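AgaA (Rhizobium radiobacter, PDB 6HLX) binds the opine agropinic acid as the periplasmic solute-binding protein of an ABC transporter, for import into the bacterium. Local coordinates at residues A[408-421]-A[432-445]. Sequence-based numbering, arbitrary orientation.
Sequences FNDQQINDLLDKGR and IYDAFVDRALELSP. With ACT (acetate ion), chain J.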
ATOM      1  N   PHE A 408      14.625  -3.923 -12.267  1.00 22.37           N
ATOM      2  CA  PHE A 408      14.067  -4.916 -13.179  1.00 21.74           C
ATOM      3  C   PHE A 408      13.371  -4.159 -14.330  1.00 24.53           C
ATOM      4  O   PHE A 408      12.592  -3.230 -14.086  1.00 22.39           O
ATOM      5  CB  PHE A 408      13.046  -5.822 -12.469  1.00 21.95           C
ATOM      6  CG  PHE A 408      12.386  -6.804 -13.423  1.00 22.46           C
ATOM      7  CD1 PHE A 408      13.085  -7.904 -13.909  1.00 24.01           C
ATOM      8  CD2 PHE A 408      11.070  -6.616 -13.841  1.00 23.24           C
ATOM      9  CE1 PHE A 408      12.481  -8.797 -14.807  1.00 24.53           C
ATOM     10  CE2 PHE A 408      10.460  -7.508 -14.727  1.00 24.37           C
ATOM     11  CZ  PHE A 408      11.168  -8.595 -15.210  1.00 22.28           C
ATOM     12  N   ASN A 409      13.641  -4.584 -15.562  1.00 23.78           N
ATOM     13  CA  ASN A 409      13.074  -3.952 -16.750  1.00 24.31           C
ATOM     14  C   ASN A 409      13.083  -4.974 -17.881  1.00 29.17           C
ATOM     15  O   ASN A 409      14.146  -5.291 -18.409  1.00 32.53           O
ATOM     16  CB  ASN A 409      13.923  -2.703 -17.106  1.00 25.41           C
ATOM     17  CG  ASN A 409      13.371  -1.772 -18.161  1.00 42.59           C
ATOM     18  OD1 ASN A 409      12.201  -1.819 -18.535  1.00 28.34           O
ATOM     19  ND2 ASN A 409      14.215  -0.872 -18.646  1.00 41.13           N
ATOM     20  N   ASP A 410      11.915  -5.561 -18.184  1.00 23.29           N
ATOM     21  CA  ASP A 410      11.786  -6.531 -19.282  1.00 22.32           C
ATOM     22  C   ASP A 410      10.860  -5.951 -20.355  1.00 27.02           C
ATOM     23  O   ASP A 410       9.709  -5.604 -20.046  1.00 24.58           O
ATOM     24  CB  ASP A 410      11.248  -7.878 -18.764  1.00 22.09           C
ATOM     25  CG  ASP A 410      11.034  -8.882 -19.883  1.00 28.14           C
ATOM     26  OD1 ASP A 410      12.043  -9.364 -20.455  1.00 28.80           O
ATOM     27  OD2 ASP A 410       9.860  -9.237 -20.147  1.00 27.20           O
ATOM     28  N   GLN A 411      11.344  -5.863 -21.616  1.00 25.13           N
ATOM     29  CA  GLN A 411      10.538  -5.262 -22.674  1.00 26.14           C
ATOM     30  C   GLN A 411       9.247  -6.020 -22.937  1.00 28.25           C
ATOM     31  O   GLN A 411       8.216  -5.372 -23.129  1.00 27.91           O
ATOM     32  CB  GLN A 411      11.352  -5.035 -23.973  1.00 29.03           C
ATOM     33  CG  GLN A 411      10.793  -3.908 -24.887  1.00 43.80           C
ATOM     34  CD  GLN A 411      10.282  -2.636 -24.206  1.00 71.10           C
ATOM     35  OE1 GLN A 411      10.816  -2.136 -23.201  1.00 67.35           O
ATOM     36  NE2 GLN A 411       9.216  -2.075 -24.751  1.00 62.14           N
ATOM     37  N   GLN A 412       9.275  -7.371 -22.945  1.00 25.70           N
ATOM     38  CA  GLN A 412       8.030  -8.124 -23.211  1.00 25.11           C
ATOM     39  C   GLN A 412       6.976  -7.822 -22.150  1.00 26.61           C
ATOM     40  O   GLN A 412       5.804  -7.608 -22.488  1.00 24.88           O
ATOM     41  CB  GLN A 412       8.286  -9.628 -23.301  1.00 26.27           C
ATOM     42  CG  GLN A 412       8.966 -10.044 -24.600  1.00 36.80           C
ATOM     43  CD  GLN A 412       9.239 -11.530 -24.600  1.00 50.85           C
ATOM     44  OE1 GLN A 412       8.375 -12.346 -24.259  1.00 44.27           O
ATOM     45  NE2 GLN A 412      10.455 -11.912 -24.957  1.00 44.55           N
ATOM     46  N   ILE A 413       7.395  -7.771 -20.873  1.00 22.53           N
ATOM     47  CA  ILE A 413       6.481  -7.449 -19.768  1.00 21.11           C
ATOM     48  C   ILE A 413       5.951  -6.022 -19.938  1.00 23.60           C
ATOM     49  O   ILE A 413       4.748  -5.813 -19.812  1.00 23.27           O
ATOM     50  CB  ILE A 413       7.168  -7.680 -18.383  1.00 23.42           C
ATOM     51  CG1 ILE A 413       7.150  -9.180 -18.034  1.00 24.23           C
ATOM     52  CG2 ILE A 413       6.474  -6.868 -17.266  1.00 23.09           C
ATOM     53  CD1 ILE A 413       7.921  -9.587 -16.778  1.00 26.81           C
ATOM     54  N   ASN A 414       6.836  -5.046 -20.256  1.00 21.92           N
ATOM     55  CA  ASN A 414       6.414  -3.647 -20.435  1.00 22.15           C
ATOM     56  C   ASN A 414       5.350  -3.526 -21.520  1.00 25.07           C
ATOM     57  O   ASN A 414       4.340  -2.847 -21.326  1.00 23.84           O
ATOM     58  CB  ASN A 414       7.597  -2.744 -20.776  1.00 22.64           C
ATOM     59  CG  ASN A 414       8.624  -2.586 -19.682  1.00 25.00           C
ATOM     60  OD1 ASN A 414       9.768  -2.173 -19.943  1.00 29.53           O
ATOM     61  ND2 ASN A 414       8.263  -2.897 -18.456  1.00 19.87           N
ATOM     62  N   ASP A 415       5.599  -4.188 -22.664  1.00 23.52           N
ATOM     63  CA  ASP A 415       4.694  -4.150 -23.818  1.00 23.21           C
ATOM     64  C   ASP A 415       3.334  -4.722 -23.478  1.00 25.55           C
ATOM     65  O   ASP A 415       2.318  -4.115 -23.822  1.00 25.86           O
ATOM     66  CB  ASP A 415       5.327  -4.871 -25.021  1.00 24.37           C
ATOM     67  CG  ASP A 415       6.503  -4.117 -25.602  1.00 33.48           C
ATOM     68  OD1 ASP A 415       6.638  -2.906 -25.307  1.00 34.19           O
ATOM     69  OD2 ASP A 415       7.266  -4.720 -26.390  1.00 36.12           O
ATOM     70  N   LEU A 416       3.308  -5.838 -22.739  1.00 21.50           N
ATOM     71  CA  LEU A 416       2.055  -6.469 -22.326  1.00 20.18           C
ATOM     72  C   LEU A 416       1.313  -5.577 -21.332  1.00 24.63           C
ATOM     73  O   LEU A 416       0.103  -5.382 -21.475  1.00 22.98           O
ATOM     74  CB  LEU A 416       2.292  -7.859 -21.713  1.00 20.00           C
ATOM     75  CG  LEU A 416       2.636  -8.970 -22.719  1.00 25.19           C
ATOM     76  CD1 LEU A 416       3.227 -10.172 -22.001  1.00 26.42           C
ATOM     77  CD2 LEU A 416       1.409  -9.366 -23.577  1.00 26.15           C
ATOM     78  N   LEU A 417       2.026  -5.014 -20.340  1.00 21.47           N
ATOM     79  CA  LEU A 417       1.319  -4.123 -19.390  1.00 21.41           C
ATOM     80  C   LEU A 417       0.790  -2.866 -20.082  1.00 25.52           C
ATOM     81  O   LEU A 417      -0.311  -2.411 -19.771  1.00 23.74           O
ATOM     82  CB  LEU A 417       2.228  -3.757 -18.209  1.00 21.43           C
ATOM     83  CG  LEU A 417       2.623  -4.947 -17.302  1.00 24.40           C
ATOM     84  CD1 LEU A 417       3.783  -4.577 -16.389  1.00 23.79           C
ATOM     85  CD2 LEU A 417       1.412  -5.501 -16.501  1.00 25.08           C
ATOM     86  N   ASP A 418       1.558  -2.309 -21.022  1.00 21.94           N
ATOM     87  CA  ASP A 418       1.110  -1.135 -21.781  1.00 22.35           C
ATOM     88  C   ASP A 418      -0.152  -1.477 -22.580  1.00 25.26           C
ATOM     89  O   ASP A 418      -1.121  -0.708 -22.559  1.00 23.54           O
ATOM     90  CB  ASP A 418       2.230  -0.613 -22.701  1.00 23.62           C
ATOM     91  CG  ASP A 418       3.329   0.133 -21.946  1.00 28.63           C
ATOM     92  OD1 ASP A 418       3.075   0.579 -20.812  1.00 29.04           O
ATOM     93  OD2 ASP A 418       4.432   0.287 -22.506  1.00 34.00           O
ATOM     94  N   LYS A 419      -0.167  -2.654 -23.233  1.00 22.95           N
ATOM     95  CA  LYS A 419      -1.340  -3.083 -24.006  1.00 22.29           C
ATOM     96  C   LYS A 419      -2.538  -3.317 -23.082  1.00 25.25           C
ATOM     97  O   LYS A 419      -3.658  -2.916 -23.416  1.00 25.59           O
ATOM     98  CB  LYS A 419      -1.030  -4.354 -24.827  1.00 24.07           C
ATOM     99  CG  LYS A 419      -2.085  -4.636 -25.891  1.00 27.36           C
ATOM    100  CD  LYS A 419      -1.766  -5.886 -26.708  1.00 30.17           C
ATOM    101  CE  LYS A 419      -2.853  -6.178 -27.729  1.00 37.22           C
ATOM    102  NZ  LYS A 419      -2.600  -7.461 -28.462  1.00 35.81           N
ATOM    103  N   GLY A 420      -2.287  -3.919 -21.911  1.00 21.86           N
ATOM    104  CA  GLY A 420      -3.336  -4.204 -20.937  1.00 21.71           C
ATOM    105  C   GLY A 420      -4.039  -2.952 -20.452  1.00 24.34           C
ATOM    106  O   GLY A 420      -5.259  -2.943 -20.298  1.00 24.46           O
ATOM    107  N   ARG A 421      -3.256  -1.872 -20.201  1.00 21.58           N
ATOM    108  CA  ARG A 421      -3.746  -0.579 -19.700  1.00 22.60           C
ATOM    109  C   ARG A 421      -4.480   0.231 -20.767  1.00 26.51           C
ATOM    110  O   ARG A 421      -5.246   1.123 -20.430  1.00 24.18           O
ATOM    111  CB  ARG A 421      -2.532   0.260 -19.268  1.00 24.71           C
ATOM    112  CG  ARG A 421      -2.698   0.981 -17.957  1.00 33.64           C
ATOM    113  CD  ARG A 421      -1.417   1.772 -17.672  1.00 28.73           C
ATOM    114  NE  ARG A 421      -0.257   0.896 -17.459  1.00 23.70           N
ATOM    115  CZ  ARG A 421       0.797   0.823 -18.268  1.00 28.70           C
ATOM    116  NH1 ARG A 421       0.864   1.586 -19.355  1.00 24.04           N
ATOM    117  NH2 ARG A 421       1.812   0.021 -17.973  1.00 22.28           N
ATOM    118  N   ILE A 432      -4.348 -10.637 -22.477  1.00 22.33           N
ATOM    119  CA  ILE A 432      -3.107  -9.895 -22.268  1.00 21.18           C
ATOM    120  C   ILE A 432      -2.522 -10.244 -20.894  1.00 24.54           C
ATOM    121  O   ILE A 432      -1.340 -10.568 -20.801  1.00 23.72           O
ATOM    122  CB  ILE A 432      -3.355  -8.372 -22.434  1.00 24.25           C
ATOM    123  CG1 ILE A 432      -3.809  -8.038 -23.876  1.00 25.01           C
ATOM    124  CG2 ILE A 432      -2.094  -7.584 -22.056  1.00 25.06           C
ATOM    125  CD1 ILE A 432      -4.570  -6.715 -23.967  1.00 26.92           C
ATOM    126  N   TYR A 433      -3.329 -10.151 -19.833  1.00 22.99           N
ATOM    127  CA  TYR A 433      -2.823 -10.455 -18.485  1.00 21.70           C
ATOM    128  C   TYR A 433      -2.447 -11.942 -18.340  1.00 25.51           C
ATOM    129  O   TYR A 433      -1.493 -12.255 -17.621  1.00 24.72           O
ATOM    130  CB  TYR A 433      -3.782  -9.966 -17.393  1.00 21.95           C
ATOM    131  CG  TYR A 433      -3.832  -8.453 -17.368  1.00 21.74           C
ATOM    132  CD1 TYR A 433      -2.744  -7.706 -16.909  1.00 22.29           C
ATOM    133  CD2 TYR A 433      -4.926  -7.762 -17.886  1.00 22.58           C
ATOM    134  CE1 TYR A 433      -2.763  -6.311 -16.922  1.00 21.25           C
ATOM    135  CE2 TYR A 433      -4.961  -6.367 -17.899  1.00 22.83           C
ATOM    136  CZ  TYR A 433      -3.871  -5.647 -17.430  1.00 24.28           C
ATOM    137  OH  TYR A 433      -3.866  -4.280 -17.502  1.00 22.11           O
ATOM    138  N   ASP A 434      -3.160 -12.845 -19.048  1.00 22.71           N
ATOM    139  CA  ASP A 434      -2.813 -14.270 -19.020  1.00 22.19           C
ATOM    140  C   ASP A 434      -1.415 -14.492 -19.626  1.00 26.43           C
ATOM    141  O   ASP A 434      -0.629 -15.278 -19.088  1.00 26.27           O
ATOM    142  CB  ASP A 434      -3.854 -15.109 -19.772  1.00 23.99           C
ATOM    143  CG  ASP A 434      -5.188 -15.271 -19.062  1.00 31.73           C
ATOM    144  OD1 ASP A 434      -5.231 -15.107 -17.811  1.00 29.22           O
ATOM    145  OD2 ASP A 434      -6.192 -15.554 -19.750  1.00 36.50           O
ATOM    146  N   ALA A 435      -1.099 -13.794 -20.745  1.00 24.48           N
ATOM    147  CA  ALA A 435       0.230 -13.891 -21.361  1.00 24.44           C
ATOM    148  C   ALA A 435       1.283 -13.240 -20.443  1.00 26.47           C
ATOM    149  O   ALA A 435       2.399 -13.754 -20.311  1.00 25.54           O
ATOM    150  CB  ALA A 435       0.236 -13.233 -22.739  1.00 25.48           C
ATOM    151  N   PHE A 436       0.907 -12.137 -19.765  1.00 22.02           N
ATOM    152  CA  PHE A 436       1.808 -11.448 -18.825  1.00 20.88           C
ATOM    153  C   PHE A 436       2.197 -12.428 -17.699  1.00 23.31           C
ATOM    154  O   PHE A 436       3.372 -12.517 -17.343  1.00 22.61           O
ATOM    155  CB  PHE A 436       1.129 -10.190 -18.222  1.00 20.90           C
ATOM    156  CG  PHE A 436       1.746  -9.807 -16.890  1.00 21.34           C
ATOM    157  CD1 PHE A 436       2.937  -9.088 -16.836  1.00 23.04           C
ATOM    158  CD2 PHE A 436       1.188 -10.244 -15.697  1.00 22.82           C
ATOM    159  CE1 PHE A 436       3.552  -8.810 -15.606  1.00 23.37           C
ATOM    160  CE2 PHE A 436       1.815  -9.984 -14.469  1.00 24.52           C
ATOM    161  CZ  PHE A 436       2.983  -9.251 -14.435  1.00 22.38           C
ATOM    162  N   VAL A 437       1.205 -13.171 -17.165  1.00 20.06           N
ATOM    163  CA  VAL A 437       1.431 -14.091 -16.033  1.00 20.26           C
ATOM    164  C   VAL A 437       2.501 -15.157 -16.385  1.00 24.58           C
ATOM    165  O   VAL A 437       3.391 -15.423 -15.577  1.00 23.72           O
ATOM    166  CB  VAL A 437       0.110 -14.703 -15.533  1.00 23.75           C
ATOM    167  CG1 VAL A 437       0.374 -15.960 -14.723  1.00 24.63           C
ATOM    168  CG2 VAL A 437      -0.680 -13.690 -14.698  1.00 22.62           C
ATOM    169  N   ASP A 438       2.441 -15.722 -17.604  1.00 22.38           N
ATOM    170  CA  ASP A 438       3.451 -16.708 -18.049  1.00 22.55           C
ATOM    171  C   ASP A 438       4.860 -16.108 -17.974  1.00 27.26           C
ATOM    172  O   ASP A 438       5.779 -16.756 -17.462  1.00 26.74           O
ATOM    173  CB  ASP A 438       3.153 -17.129 -19.493  1.00 25.20           C
ATOM    174  CG  ASP A 438       1.876 -17.941 -19.657  1.00 33.74           C
ATOM    175  OD1 ASP A 438       1.267 -18.314 -18.627  1.00 30.20           O
ATOM    176  OD2 ASP A 438       1.504 -18.233 -20.816  1.00 37.83           O
ATOM    177  N   ARG A 439       5.025 -14.869 -18.479  1.00 24.08           N
ATOM    178  CA  ARG A 439       6.337 -14.207 -18.469  1.00 24.55           C
ATOM    179  C   ARG A 439       6.752 -13.811 -17.040  1.00 25.85           C
ATOM    180  O   ARG A 439       7.935 -13.900 -16.700  1.00 24.76           O
ATOM    181  CB  ARG A 439       6.350 -12.993 -19.406  1.00 25.69           C
ATOM    182  CG  ARG A 439       7.728 -12.351 -19.495  1.00 33.81           C
ATOM    183  CD  ARG A 439       8.341 -12.541 -20.840  1.00 38.34           C
ATOM    184  NE  ARG A 439       9.686 -11.971 -20.923  1.00 35.02           N
ATOM    185  CZ  ARG A 439      10.759 -12.661 -21.294  1.00 43.67           C
ATOM    186  NH1 ARG A 439      11.940 -12.065 -21.383  1.00 29.73           N
ATOM    187  NH2 ARG A 439      10.658 -13.955 -21.579  1.00 33.98           N
ATOM    188  N   ALA A 440       5.781 -13.399 -16.204  1.00 22.10           N
ATOM    189  CA  ALA A 440       6.043 -13.042 -14.801  1.00 21.69           C
ATOM    190  C   ALA A 440       6.565 -14.271 -14.029  1.00 24.60           C
ATOM    191  O   ALA A 440       7.406 -14.135 -13.150  1.00 25.11           O
ATOM    192  CB  ALA A 440       4.767 -12.533 -14.152  1.00 22.48           C
ATOM    193  N   LEU A 441       6.026 -15.457 -14.315  1.00 21.88           N
ATOM    194  CA  LEU A 441       6.481 -16.681 -13.632  1.00 22.41           C
ATOM    195  C   LEU A 441       7.863 -17.089 -14.142  1.00 25.88           C
ATOM    196  O   LEU A 441       8.752 -17.416 -13.350  1.00 25.03           O
ATOM    197  CB  LEU A 441       5.485 -17.823 -13.895  1.00 22.84           C
ATOM    198  CG  LEU A 441       4.160 -17.711 -13.151  1.00 26.51           C
ATOM    199  CD1 LEU A 441       3.104 -18.654 -13.774  1.00 25.89           C
ATOM    200  CD2 LEU A 441       4.355 -18.018 -11.653  1.00 28.30           C
ATOM    201  N   GLU A 442       8.046 -17.063 -15.468  1.00 23.67           N
ATOM    202  CA  GLU A 442       9.317 -17.420 -16.087  1.00 22.66           C
ATOM    203  C   GLU A 442      10.493 -16.608 -15.517  1.00 26.09           C
ATOM    204  O   GLU A 442      11.525 -17.187 -15.138  1.00 26.46           O
ATOM    205  CB  GLU A 442       9.220 -17.227 -17.607  1.00 24.07           C
ATOM    206  CG  GLU A 442      10.523 -17.541 -18.316  1.00 32.88           C
ATOM    207  CD  GLU A 442      10.532 -17.257 -19.807  1.00 57.26           C
ATOM    208  OE1 GLU A 442      11.606 -17.428 -20.428  1.00 51.42           O
ATOM    209  OE2 GLU A 442       9.476 -16.860 -20.353  1.00 46.78           O
ATOM    210  N   LEU A 443      10.330 -15.284 -15.447  1.00 23.69           N
ATOM    211  CA  LEU A 443      11.393 -14.394 -14.978  1.00 23.42           C
ATOM    212  C   LEU A 443      11.432 -14.234 -13.469  1.00 24.95           C
ATOM    213  O   LEU A 443      12.496 -13.941 -12.904  1.00 24.20           O
ATOM    214  CB  LEU A 443      11.314 -13.024 -15.673  1.00 23.27           C
ATOM    215  CG  LEU A 443      11.458 -13.001 -17.210  1.00 26.99           C
ATOM    216  CD1 LEU A 443      11.343 -11.582 -17.712  1.00 26.78           C
ATOM    217  CD2 LEU A 443      12.793 -13.588 -17.677  1.00 28.27           C
ATOM    218  N   SER A 444      10.279 -14.440 -12.807  1.00 21.82           N
ATOM    219  CA  SER A 444      10.121 -14.306 -11.359  1.00 21.52           C
ATOM    220  C   SER A 444      10.857 -13.086 -10.745  1.00 24.14           C
ATOM    221  O   SER A 444      11.616 -13.267  -9.783  1.00 24.42           O
ATOM    222  CB  SER A 444      10.524 -15.600 -10.659  1.00 24.60           C
ATOM    223  OG  SER A 444       9.507 -16.572 -10.834  1.00 27.81           O
ATOM    224  N   PRO A 445      10.662 -11.847 -11.263  1.00 22.16           N
ATOM    225  CA  PRO A 445      11.290 -10.675 -10.612  1.00 21.73           C
ATOM    226  C   PRO A 445      10.776 -10.509  -9.183  1.00 25.42           C
ATOM    227  O   PRO A 445      11.492 -10.004  -8.332  1.00 25.55           O
ATOM    228  CB  PRO A 445      10.851  -9.503 -11.486  1.00 22.78           C
ATOM    229  CG  PRO A 445       9.559  -9.961 -12.116  1.00 26.31           C
ATOM    230  CD  PRO A 445       9.772 -11.430 -12.375  1.00 23.26           C
TER
HETATM  231  C   ACT J 609      14.061 -14.490 -22.604  1.00 65.38           C
HETATM  232  O   ACT J 609      13.294 -15.463 -22.352  1.00 64.46           O
HETATM  233  OXT ACT J 609      14.906 -14.011 -21.807  1.00 65.54           O
HETATM  234  CH3 ACT J 609      13.953 -13.829 -24.001  1.00 65.46           C
HETATM  235  O   HOH W   1      -1.397  -3.324 -17.454  1.00 22.08           O
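Leu417 and Ile413 pack against Phe436 on the buried side of this helix pair. Leu417 CD2 lies over one ring face, 4.2 Å from the centroid of the Phe436 ring, in a CH-pi contact. Ile413 CG2 meets the ring edge, 3.9 Å from Phe436 CE1. Tyr393 of helix 388-393 adds an edge-to-face contact to the same ring. Where the helices come close, Ile432 CG2 sits 3.7 Å from Gly420 N. Tyr433 OH gives its proton to a water that bridges to Leu417 O, and Arg429 also bonds this hydroxyl. Helices 411-422 and 426-443 form an antiparallel hairpin in this family 5 solute-binding protein; the axes of segments 411-421 and 432-443 approach to 9.3 Å at 159°. At its open end, Pro445 CB makes a CH-pi contact 3.5 Å from the Phe408 ring centroid. The outer side is polar and more open. Arg439, its CG anti to the backbone N (chi1 -176°) and its chain bent at chi2, grips Asp410 side-on, with NE to OD2 at 2.8 Å and NH1 to OD1 at 2.9 Å. Asp410 is the N-cap of helix 411-422; Ile413 N reaches OD2 from the other carboxylate face. The Gln412 amide stacks on the Arg439 guanidinium, planes 18° apart. Arg439 NH2 salt-bridges Glu442 OE2 and hydrogen-bonds an acetate, probably from the crystallisation liquor.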